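Side-chain contacts in monomethylamine methyltransferase MtmB1 (Methanosarcina barkeri, PDB 1NTH), which catalyses the transfer of the methyl group of monomethylamine to the corrinoid cofactor of its partner protein MtmC in methanogenesis from methylamine: residues A394-I398 and S399-V403; D406-V409 and S410-E413. All blocks are in the same frame, centred on the assembly; numbering follows the deposited sequence.

Contact 1 (A394-I398 and S399-V403); sequences AGVEI and SEVNV
Glu397 and Val401 are joined at the start of a helix: the carbonyl O of Glu397, the N-cap residue, accepts the first i to i+4 bond from Val401 N at 3.0 Å and 151°, and Ile398 O repeats the pattern one residue on with Asn402 N. Ahead of the cap the chain is not helical, and Val396 lies against the first turn. Its CG1, set anti to the backbone N (chi1 178°), meets CG2 of Val401 at 3.8 Å and also reaches CB of Glu400, 4.0 Å away. The same CG2 of Val401 rests 3.3 Å from Glu397 O, so one methyl lies against both the apolar branch of Val396 and the carbonyl O of Glu397, which accepts the first helical bond. On the outer side two acidic chains converge. In the conformers described, OE2 of Glu400 comes to 3.4 Å from OE1 of Glu397, with the carboxylate planes turned 62° apart; each side chain is modelled in two conformers, so this approach is doubtful. On another side of the turn, CG2 of Ile398 meets ND2 of Asn402 at 3.6 Å, the two side chains crossing at a slant, while OD1 of that amide accepts from the backbone N of Phe51 and of Ile52. Ile398 packs on Ile52, Thr54 and Val118 in loops, and together with Val401 it meets helix 343-359 at Ala358, Val401 also touching Ile354; the first turn of helix 398-410, just after the loop from helix 380-393, is thereby seated on helix 343-359.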
# COMPACT_ATOMS: atom_id res chain seq x y z
N ALA A 394 33.37 5.40 21.32
CA ALA A 394 32.62 4.25 21.83
C ALA A 394 33.51 3.23 22.53
O ALA A 394 34.52 2.78 21.98
CB ALA A 394 31.85 3.58 20.69
N GLY A 395 33.15 2.88 23.76
CA GLY A 395 33.91 1.89 24.51
C GLY A 395 35.09 2.40 25.31
O GLY A 395 35.65 1.66 26.12
N VAL A 396 35.48 3.66 25.10
CA VAL A 396 36.62 4.21 25.83
C VAL A 396 36.26 4.46 27.30
O VAL A 396 35.15 4.89 27.61
CB VAL A 396 37.10 5.53 25.19
CG1 VAL A 396 38.26 6.12 25.99
CG2 VAL A 396 37.54 5.28 23.75
N GLU A 397 37.21 4.18 28.19
CA GLU A 397 37.01 4.38 29.62
C GLU A 397 36.65 5.83 29.89
O GLU A 397 37.27 6.75 29.35
CB GLU A 397 38.29 4.01 30.38
CG GLU A 397 38.57 2.52 30.45
CD GLU A 397 39.91 2.21 31.08
OE1 GLU A 397 40.28 2.89 32.06
OE2 GLU A 397 40.60 1.27 30.60
N ILE A 398 35.65 6.05 30.74
CA ILE A 398 35.20 7.39 31.06
C ILE A 398 36.29 8.29 31.65
O ILE A 398 36.34 9.48 31.35
CB ILE A 398 33.99 7.34 32.02
CG1 ILE A 398 32.82 6.62 31.34
CG2 ILE A 398 33.57 8.76 32.43
CD1 ILE A 398 32.43 7.19 29.98
N SER A 399 37.15 7.73 32.49
CA SER A 399 38.22 8.52 33.08
C SER A 399 39.09 9.10 31.97
O SER A 399 39.51 10.26 32.04
CB SER A 399 39.07 7.66 34.02
OG SER A 399 39.73 6.63 33.32
N GLU A 400 39.36 8.29 30.96
CA GLU A 400 40.18 8.73 29.83
C GLU A 400 39.45 9.78 28.99
O GLU A 400 40.06 10.72 28.48
CB GLU A 400 40.56 7.53 28.96
CG GLU A 400 41.66 6.66 29.57
CD GLU A 400 41.89 5.38 28.79
OE1 GLU A 400 41.98 5.44 27.55
OE2 GLU A 400 41.98 4.31 29.43
N VAL A 401 38.14 9.61 28.85
CA VAL A 401 37.34 10.55 28.08
C VAL A 401 37.37 11.94 28.72
O VAL A 401 37.56 12.94 28.04
CB VAL A 401 35.88 10.08 27.96
CG1 VAL A 401 35.03 11.16 27.31
CG2 VAL A 401 35.81 8.79 27.15
N ASN A 402 37.20 11.99 30.04
CA ASN A 402 37.22 13.27 30.74
C ASN A 402 38.55 13.99 30.56
O ASN A 402 38.59 15.22 30.46
CB ASN A 402 36.92 13.07 32.23
CG ASN A 402 35.43 12.97 32.52
OD1 ASN A 402 34.65 13.81 32.07
ND2 ASN A 402 35.03 11.95 33.26
N VAL A 403 39.64 13.23 30.52
CA VAL A 403 40.96 13.83 30.33
C VAL A 403 41.08 14.39 28.91
O VAL A 403 41.55 15.51 28.72
CB VAL A 403 42.08 12.79 30.56
CG1 VAL A 403 43.42 13.36 30.13
CG2 VAL A 403 42.12 12.41 32.04

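Contact 2 (D406-V409 and S410-E413); sequences DKLV and SLYE
The C-terminal end of helix 398-410 tightens here into 3-10-like turns, in which Leu411 N and Tyr412 N each bond to the carbonyl three residues back, Leu408 O and Val409 O. The helical i to i+4 bond from Leu411 to Lys407 O is correspondingly weak. Val409 O takes two donors: Tyr412 N at 3.2 Å and Glu413 N at 2.9 Å. Ser410 turns its hydroxyl back onto the helix, OG donating to Asp406 O at 2.8 Å, alongside a weak bond to that oxygen from its own N. CG of Tyr412 stands between its backbone N and carbonyl carbon (chi1 64°), which lays the ring against the last turn: Val409 O sits 3.9 Å above the ring plane, over its centre, and Val409 CA makes a CH-pi contact over the face, 4.2 Å from the centroid. With an alanine in place of Tyr412, the backbone of Val409 would probably lose the ring that lies against it, and Asn307 O would lose the phenol OH that bonds to it. Asp406 on the helix and Glu413 past its end both form salt bridges with Arg309 of helix 309-325, so that one arginine ties the helix to the chain that follows it. Leu408 packs against helices 343-359 and 438-454, and its CD1 meets CD1 of Leu411 at 4.2 Å, the two chains roughly perpendicular. On the Val409 side chain, CG1 lies 3.6 Å from Glu413 OE1, while CG2 touches the phenol oxygen of Tyr412 at 3.8 Å.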
# COMPACT_ATOMS: atom_id res chain seq x y z
N ASP A 406 39.00 17.64 28.48
CA ASP A 406 39.60 18.82 29.10
C ASP A 406 40.67 19.40 28.19
O ASP A 406 40.76 20.62 28.03
CB ASP A 406 40.20 18.45 30.46
CG ASP A 406 40.85 19.64 31.14
OD1 ASP A 406 40.18 20.68 31.30
OD2 ASP A 406 42.04 19.53 31.52
N LYS A 407 41.48 18.54 27.59
CA LYS A 407 42.54 18.99 26.70
C LYS A 407 42.00 19.55 25.39
O LYS A 407 42.50 20.55 24.88
CB LYS A 407 43.50 17.84 26.38
CG LYS A 407 44.26 17.29 27.57
CD LYS A 407 45.17 16.15 27.14
CE LYS A 407 45.93 15.56 28.32
NZ LYS A 407 46.79 14.42 27.89
N LEU A 408 40.98 18.89 24.85
CA LEU A 408 40.39 19.31 23.59
C LEU A 408 39.67 20.65 23.69
O LEU A 408 39.89 21.54 22.88
CB LEU A 408 39.42 18.24 23.08
CG LEU A 408 38.67 18.55 21.78
CD1 LEU A 408 39.64 18.92 20.67
CD2 LEU A 408 37.84 17.33 21.39
N VAL A 409 38.80 20.79 24.69
CA VAL A 409 38.07 22.03 24.85
C VAL A 409 39.03 23.20 25.07
O VAL A 409 38.75 24.32 24.65
CB VAL A 409 37.07 21.93 26.03
CG1 VAL A 409 36.37 23.27 26.24
CG2 VAL A 409 36.04 20.83 25.74
N SER A 410 40.16 22.92 25.71
CA SER A 410 41.16 23.96 25.96
C SER A 410 41.78 24.47 24.67
O SER A 410 42.31 25.58 24.62
CB SER A 410 42.26 23.43 26.88
OG SER A 410 41.78 23.21 28.19
N LEU A 411 41.70 23.67 23.61
CA LEU A 411 42.27 24.06 22.33
C LEU A 411 41.47 25.13 21.59
O LEU A 411 41.99 25.76 20.67
CB LEU A 411 42.43 22.84 21.42
CG LEU A 411 43.43 21.75 21.82
CD1 LEU A 411 43.42 20.64 20.78
CD2 LEU A 411 44.82 22.35 21.95
N TYR A 412 40.22 25.35 21.99
CA TYR A 412 39.41 26.35 21.30
C TYR A 412 38.59 27.29 22.18
O TYR A 412 38.10 28.31 21.70
CB TYR A 412 38.48 25.67 20.29
CG TYR A 412 37.43 24.74 20.90
CD1 TYR A 412 36.38 25.24 21.67
CD2 TYR A 412 37.49 23.36 20.70
CE1 TYR A 412 35.42 24.40 22.23
CE2 TYR A 412 36.53 22.50 21.25
CZ TYR A 412 35.50 23.03 22.02
OH TYR A 412 34.56 22.19 22.57
N GLU A 413 38.43 26.96 23.46
CA GLU A 413 37.60 27.78 24.34
C GLU A 413 38.05 29.22 24.58
O GLU A 413 37.33 30.00 25.21
CB GLU A 413 37.39 27.07 25.68
CG GLU A 413 38.57 27.06 26.63
CD GLU A 413 38.29 26.23 27.87
OE1 GLU A 413 37.11 26.16 28.28
OE2 GLU A 413 39.24 25.65 28.44

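Overall arrangement
Contacts 1 and 2 mark the beginning and the end of one helix, 398-410, and follow each other in series along the chain, their centres about 16 Å apart. Both lie on the same side of the chain's centre, each about 22 Å from it, in a TIM-barrel protein. Helix 343-359 is a shared neighbour: residues of both contacts pack on it, and Ile354 is touched from each. The surroundings otherwise differ, with loops near the N-terminal end and helices 309-325 and 438-454 near the C-terminal end. Helix 398-410 is thus fixed at each end to other parts of the same chain, and no other subunit touches either contact.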